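Local coordinates for protein copper chaperone CopZ (PDB 6FF2) that sequesters copper(I) inside the cell and delivers it to the copper-exporting P-type ATPase CopA, at residues S2-N7 with S54-A59; S22-I27 with T31-N36. All blocks are in the same frame, centred on the assembly; numbering follows the deposited sequence. Where two conformers were deposited one is given.

Contact 1: S2-N7 with S54-A59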
loop_
_atom_site.group_PDB
_atom_site.type_symbol
_atom_site.label_atom_id
_atom_site.label_comp_id
_atom_site.label_asym_id
_atom_site.label_seq_id
_atom_site.Cartn_x
_atom_site.Cartn_y
_atom_site.Cartn_z
ATOM N N SER A 2 -2.957 -28.450 3.312
ATOM C CA SER A 2 -1.593 -28.209 3.819
ATOM C C SER A 2 -1.526 -26.712 4.236
ATOM O O SER A 2 -2.371 -25.948 3.799
ATOM C CB SER A 2 -0.565 -28.488 2.743
ATOM O OG SER A 2 -0.759 -29.803 2.258
ATOM N N GLN A 3 -0.554 -26.402 5.053
ATOM C CA GLN A 3 -0.259 -25.044 5.514
ATOM C C GLN A 3 1.176 -24.739 5.295
ATOM O O GLN A 3 2.069 -25.569 5.599
ATOM C CB GLN A 3 -0.648 -24.885 6.976
ATOM C CG GLN A 3 -0.534 -23.449 7.494
ATOM C CD GLN A 3 -0.826 -23.333 8.954
ATOM O OE1 GLN A 3 -1.005 -24.341 9.638
ATOM N NE2 GLN A 3 -0.902 -22.111 9.448
ATOM N N GLU A 4 1.440 -23.532 4.732
ATOM C CA GLU A 4 2.799 -22.986 4.589
ATOM C C GLU A 4 2.855 -21.676 5.288
ATOM O O GLU A 4 1.938 -20.901 5.171
ATOM C CB GLU A 4 3.117 -22.796 3.106
ATOM C CG GLU A 4 4.399 -22.074 2.782
ATOM C CD GLU A 4 5.665 -22.757 3.169
ATOM O OE1 GLU A 4 5.685 -23.933 3.499
ATOM O OE2 GLU A 4 6.689 -22.007 3.125
ATOM N N ILE A 5 3.897 -21.449 6.070
ATOM C CA ILE A 5 4.178 -20.144 6.640
ATOM C C ILE A 5 5.391 -19.546 5.950
ATOM O O ILE A 5 6.482 -20.108 6.045
ATOM C CB ILE A 5 4.322 -20.226 8.157
ATOM C CG1 ILE A 5 3.002 -20.803 8.783
ATOM C CG2 ILE A 5 4.637 -18.858 8.724
ATOM C CD1 ILE A 5 3.133 -21.113 10.227
ATOM N N LEU A 6 5.209 -18.412 5.257
ATOM C CA LEU A 6 6.301 -17.686 4.624
ATOM C C LEU A 6 6.701 -16.554 5.540
ATOM O O LEU A 6 5.826 -15.920 6.175
ATOM C CB LEU A 6 5.991 -17.226 3.220
ATOM C CG LEU A 6 5.632 -18.368 2.265
ATOM C CD1 LEU A 6 4.135 -18.433 2.111
ATOM C CD2 LEU A 6 6.300 -18.216 0.897
ATOM N N ASN A 7 7.994 -16.264 5.593
ATOM C CA ASN A 7 8.499 -15.085 6.319
ATOM C C ASN A 7 8.838 -14.014 5.274
ATOM O O ASN A 7 9.643 -14.247 4.425
ATOM C CB ASN A 7 9.691 -15.429 7.112
ATOM C CG ASN A 7 9.314 -16.069 8.353
ATOM O OD1 ASN A 7 9.577 -17.244 8.506
ATOM N ND2 ASN A 7 8.740 -15.297 9.295
ATOM N N SER A 54 7.215 -22.803 -4.151
ATOM C CA SER A 54 7.927 -21.938 -5.105
ATOM C C SER A 54 6.999 -20.938 -5.812
ATOM O O SER A 54 7.381 -19.788 -6.058
ATOM C CB SER A 54 8.670 -22.873 -6.065
ATOM O OG SER A 54 7.765 -23.679 -6.851
ATOM N N GLN A 55 5.787 -21.347 -6.169
ATOM C CA GLN A 55 4.817 -20.485 -6.805
ATOM C C GLN A 55 4.378 -19.368 -5.825
ATOM O O GLN A 55 4.140 -18.225 -6.229
ATOM C CB GLN A 55 3.616 -21.287 -7.275
ATOM C CG GLN A 55 3.885 -22.265 -8.417
ATOM C CD GLN A 55 2.689 -23.151 -8.608
ATOM O OE1 GLN A 55 2.710 -24.312 -8.122
ATOM N NE2 GLN A 55 1.620 -22.628 -9.221
ATOM N N MET A 56 4.221 -19.692 -4.543
ATOM C CA MET A 56 3.858 -18.686 -3.561
ATOM C C MET A 56 4.951 -17.643 -3.387
ATOM O O MET A 56 4.673 -16.438 -3.322
ATOM C CB MET A 56 3.577 -19.370 -2.209
ATOM C CG MET A 56 2.474 -20.447 -2.247
ATOM S SD MET A 56 2.464 -21.301 -0.669
ATOM C CE MET A 56 1.600 -22.832 -1.153
ATOM N N LYS A 57 6.187 -18.114 -3.240
ATOM C CA LYS A 57 7.327 -17.206 -3.104
ATOM C C LYS A 57 7.400 -16.296 -4.309
ATOM O O LYS A 57 7.674 -15.090 -4.151
ATOM C CB LYS A 57 8.626 -17.989 -2.916
ATOM C CG LYS A 57 8.686 -18.696 -1.577
ATOM C CD LYS A 57 9.951 -19.520 -1.415
ATOM C CE LYS A 57 9.976 -20.092 -0.035
ATOM N NZ LYS A 57 11.337 -20.317 0.461
ATOM N N ASP A 58 7.237 -16.860 -5.509
ATOM C CA ASP A 58 7.341 -15.994 -6.699
ATOM C C ASP A 58 6.268 -14.951 -6.714
ATOM O O ASP A 58 6.518 -13.806 -7.126
ATOM C CB ASP A 58 7.249 -16.829 -7.975
ATOM C CG ASP A 58 8.500 -17.543 -8.299
ATOM O OD1 ASP A 58 9.548 -17.352 -7.627
ATOM O OD2 ASP A 58 8.401 -18.374 -9.256
ATOM N N ALA A 59 5.045 -15.324 -6.322
ATOM C CA ALA A 59 3.931 -14.379 -6.336
ATOM C C ALA A 59 4.195 -13.226 -5.381
ATOM O O ALA A 59 3.840 -12.062 -5.674
ATOM C CB ALA A 59 2.625 -15.073 -5.986
#

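Contact 2: S22-I27 with T31-N36. With MG (magnesium ion), chain E.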
loop_
_atom_site.group_PDB
_atom_site.type_symbol
_atom_site.label_atom_id
_atom_site.label_comp_id
_atom_site.label_asym_id
_atom_site.label_seq_id
_atom_site.Cartn_x
_atom_site.Cartn_y
_atom_site.Cartn_z
ATOM N N SER A 22 -4.017 -11.039 -2.164
ATOM C CA SER A 22 -4.601 -11.194 -3.483
ATOM C C SER A 22 -3.746 -11.977 -4.424
ATOM O O SER A 22 -4.246 -12.816 -5.158
ATOM C CB SER A 22 -4.907 -9.853 -4.142
ATOM O OG SER A 22 -6.018 -9.356 -3.464
ATOM N N ALA A 23 -2.448 -11.709 -4.426
ATOM C CA ALA A 23 -1.533 -12.418 -5.335
ATOM C C ALA A 23 -1.523 -13.917 -5.030
ATOM O O ALA A 23 -1.562 -14.737 -5.919
ATOM C CB ALA A 23 -0.133 -11.856 -5.186
ATOM N N LEU A 24 -1.526 -14.232 -3.747
ATOM C CA LEU A 24 -1.541 -15.645 -3.343
ATOM C C LEU A 24 -2.841 -16.327 -3.682
ATOM O O LEU A 24 -2.830 -17.424 -4.168
ATOM C CB LEU A 24 -1.183 -15.788 -1.867
ATOM C CG LEU A 24 0.291 -15.448 -1.506
ATOM C CD1 LEU A 24 0.489 -15.227 0.002
ATOM C CD2 LEU A 24 1.214 -16.575 -2.016
ATOM N N ASN A 25 -3.972 -15.678 -3.378
ATOM C CA ASN A 25 -5.280 -16.254 -3.708
ATOM C C ASN A 25 -5.577 -16.394 -5.195
ATOM O O ASN A 25 -6.475 -17.163 -5.582
ATOM C CB ASN A 25 -6.378 -15.475 -2.990
ATOM C CG ASN A 25 -6.488 -15.851 -1.546
ATOM O OD1 ASN A 25 -6.693 -17.025 -1.224
ATOM N ND2 ASN A 25 -6.419 -14.869 -0.661
ATOM N N ASN A 26 -4.864 -15.689 -6.045
ATOM C CA ASN A 26 -4.961 -15.877 -7.487
ATOM C C ASN A 26 -4.423 -17.187 -7.978
ATOM O O ASN A 26 -4.712 -17.547 -9.090
ATOM C CB ASN A 26 -4.185 -14.782 -8.240
ATOM C CG ASN A 26 -4.513 -14.771 -9.711
ATOM O OD1 ASN A 26 -5.695 -14.632 -10.080
ATOM N ND2 ASN A 26 -3.501 -14.974 -10.560
ATOM N N ILE A 27 -3.579 -17.867 -7.181
ATOM C CA ILE A 27 -2.982 -19.107 -7.604
ATOM C C ILE A 27 -3.981 -20.235 -7.412
ATOM O O ILE A 27 -4.482 -20.418 -6.289
ATOM C CB ILE A 27 -1.695 -19.433 -6.845
ATOM C CG1 ILE A 27 -0.695 -18.238 -6.821
ATOM C CG2 ILE A 27 -1.088 -20.711 -7.401
ATOM C CD1 ILE A 27 0.473 -18.381 -5.835
ATOM N N THR A 31 -6.045 -21.875 -1.113
ATOM C CA THR A 31 -7.381 -21.755 -0.534
ATOM C C THR A 31 -7.560 -20.436 0.205
ATOM O O THR A 31 -8.604 -19.810 0.089
ATOM C CB THR A 31 -7.672 -22.969 0.339
ATOM O OG1 THR A 31 -7.443 -24.160 -0.456
ATOM C CG2 THR A 31 -9.045 -22.909 0.868
ATOM N N SER A 32 -6.550 -20.012 0.967
ATOM C CA SER A 32 -6.571 -18.739 1.615
ATOM C C SER A 32 -5.167 -18.296 1.964
ATOM O O SER A 32 -4.222 -19.108 2.010
ATOM C CB SER A 32 -7.442 -18.840 2.894
ATOM O OG SER A 32 -6.813 -19.573 3.915
ATOM N N ALA A 33 -4.999 -17.015 2.270
ATOM C CA ALA A 33 -3.731 -16.472 2.697
ATOM C C ALA A 33 -4.004 -15.419 3.775
ATOM O O ALA A 33 -4.931 -14.592 3.595
ATOM C CB ALA A 33 -3.000 -15.844 1.514
ATOM N N ASP A 34 -3.206 -15.419 4.838
ATOM C CA ASP A 34 -3.394 -14.476 5.984
ATOM C C ASP A 34 -2.040 -13.901 6.369
ATOM O O ASP A 34 -1.160 -14.597 6.886
ATOM C CB ASP A 34 -4.037 -15.279 7.120
ATOM C CG ASP A 34 -4.257 -14.471 8.373
ATOM O OD1 ASP A 34 -4.345 -13.251 8.315
ATOM O OD2 ASP A 34 -4.387 -15.082 9.435
ATOM N N VAL A 35 -1.866 -12.613 6.062
ATOM C CA VAL A 35 -0.688 -11.850 6.416
ATOM C C VAL A 35 -0.803 -11.341 7.842
ATOM O O VAL A 35 -1.806 -10.691 8.201
ATOM C CB VAL A 35 -0.511 -10.639 5.489
ATOM C CG1 VAL A 35 0.571 -9.690 6.060
ATOM C CG2 VAL A 35 -0.229 -11.133 4.037
ATOM N N ASN A 36 0.215 -11.585 8.636
ATOM C CA ASN A 36 0.377 -10.914 9.944
ATOM C C ASN A 36 1.402 -9.816 9.779
ATOM O O ASN A 36 2.588 -10.070 9.707
ATOM C CB ASN A 36 0.811 -11.893 11.030
ATOM C CG ASN A 36 0.999 -11.264 12.373
ATOM O OD1 ASN A 36 1.085 -10.069 12.496
ATOM N ND2 ASN A 36 1.118 -12.082 13.391
HETATM MG MG MG E . -8.231 -18.151 -5.261
HETATM O O HOH W 1 -7.451 -15.415 2.055
HETATM O O HOH W 2 -7.847 -18.583 -3.027
HETATM O O HOH W 3 -7.065 -19.837 -5.752
HETATM O O HOH W 4 -9.547 -19.588 -5.007
HETATM O O HOH W 5 -9.224 -16.526 -4.546
#

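Contact 1: S2-N7 with S54-A59
This contact is a strand-to-helix packing layer of the heavy-metal-associated domain: E4 and L6, on one face of strand 3-9, lie against M56 and K57 of helix 53-62. The short axes come within 10.4 Å of each other, 35° apart in direction, a separation bridged mainly by side chains. M56 reaches inward with its chain extended beyond CG, which carries the sulfur to the sheet. There E4 meets it with its methylenes: E4 CG is 4.0 Å from M56 SD, and E4 CB is scarcely farther. The glutamate has CG anti to the backbone N (chi1 172°) and bends at chi2 (66°), so its aliphatic stem lies against the thioether while the carboxylate turns away from it. A glutamate suits this margin of the interface, apolar along the stem and charged at the end. Its OE2 is 5.6 Å from K57 NZ in the conformer described, too far for an ion pair, so any attraction is at most weak and depends on the conformer.

Two residues on, L6 occupies the buried part. Its CD2 points at the helix, 4.3 Å from M56 CB and 4.1 Å from K57 N, thus meeting the base of one side chain and the backbone of the next residue. The 3.5 Å between L6 CD2 and K57 CG would be tight, but the lysine was modelled twice, and that closeness is doubtful. A branched leucine fills the place well, since it also touches I60 and V67. M56, a long and flexible residue, touches Y46 besides E4. On its edges strand 3-9 pairs with strands 41-46 and 66-67, leaving one face to the helix, as expected of a central strand in a ferredoxin-like beta-alpha-beta-beta-alpha-beta sandwich.

Contact 2: S22-I27 with T31-N36
L24, near the C-terminal end of helix 14-25, is the apolar part of the contact with strand 30-36. Its CB lies 3.8 Å from A33 CB, and its CD1 comes almost as near to the same methyl, so the alanine is touched by both the root and one branch of the leucine. The small residue suits its place because the backbones run close here, with L24 CA and A33 CA only 6.5 Å apart.

N25 follows with a polar role. Its amide reaches toward the strand backbone, placing OD1 3.3 Å from S32 CA. With CG beside the backbone N (chi1 -78°), the amide lies between two waters that favour one orientation of the flat group. ND2 donates to a water at 3.0 Å, and A33 N donates to that same water at 2.9 Å, so a single molecule joins side chain to strand; E21 O offers ND2 a further, weak bond. OD1 lies 2.6 Å from a different water, a probable donor to it, and this water is also a magnesium ligand. The main chain of N25 binds this ion directly, its O at 2.0 Å, with four waters completing the ligands seen.

Beyond, I27 N bonds to L24 O, and I27 O accepts from another magnesium water at 2.7 Å. Carbonyls at the C-terminal end of a helix probably favour a cation.

Around this corner, T31 and S32 both face Q45 of strand 41-46, a classic beta bulge in strand 30-36. Strand 30-36 is the outermost on its side, and E21 and K17 of helix 14-25 bond to the backbone of V35. L24 meanwhile passes inward to V42, V44 and M56, packed between the sheet and helix 53-62.

How the contacts relate
Contacts 1 and 2 share apolar packing between the sheet and its two helices, their centres 9 Å apart. Each sets one helix on the same four-stranded sheet, contact 1 on an inner strand and contact 2 on an edge strand, and along the chain 22-27 and 31-36 lie inside the loop closed by contact 1. M56 CB is 3.7 Å from L24 CD2 between the helices, and I27, just past helix 14-25, puts CD1 3.9 Å from A59 CB. Copper(I) ions are bound by C13 with H15 and by C13 with C16, near the start of helix 14-25, about 14 Å from the L24 side chain; magnesium sits at that helix's other end, about 11 Å from the M56 side chain.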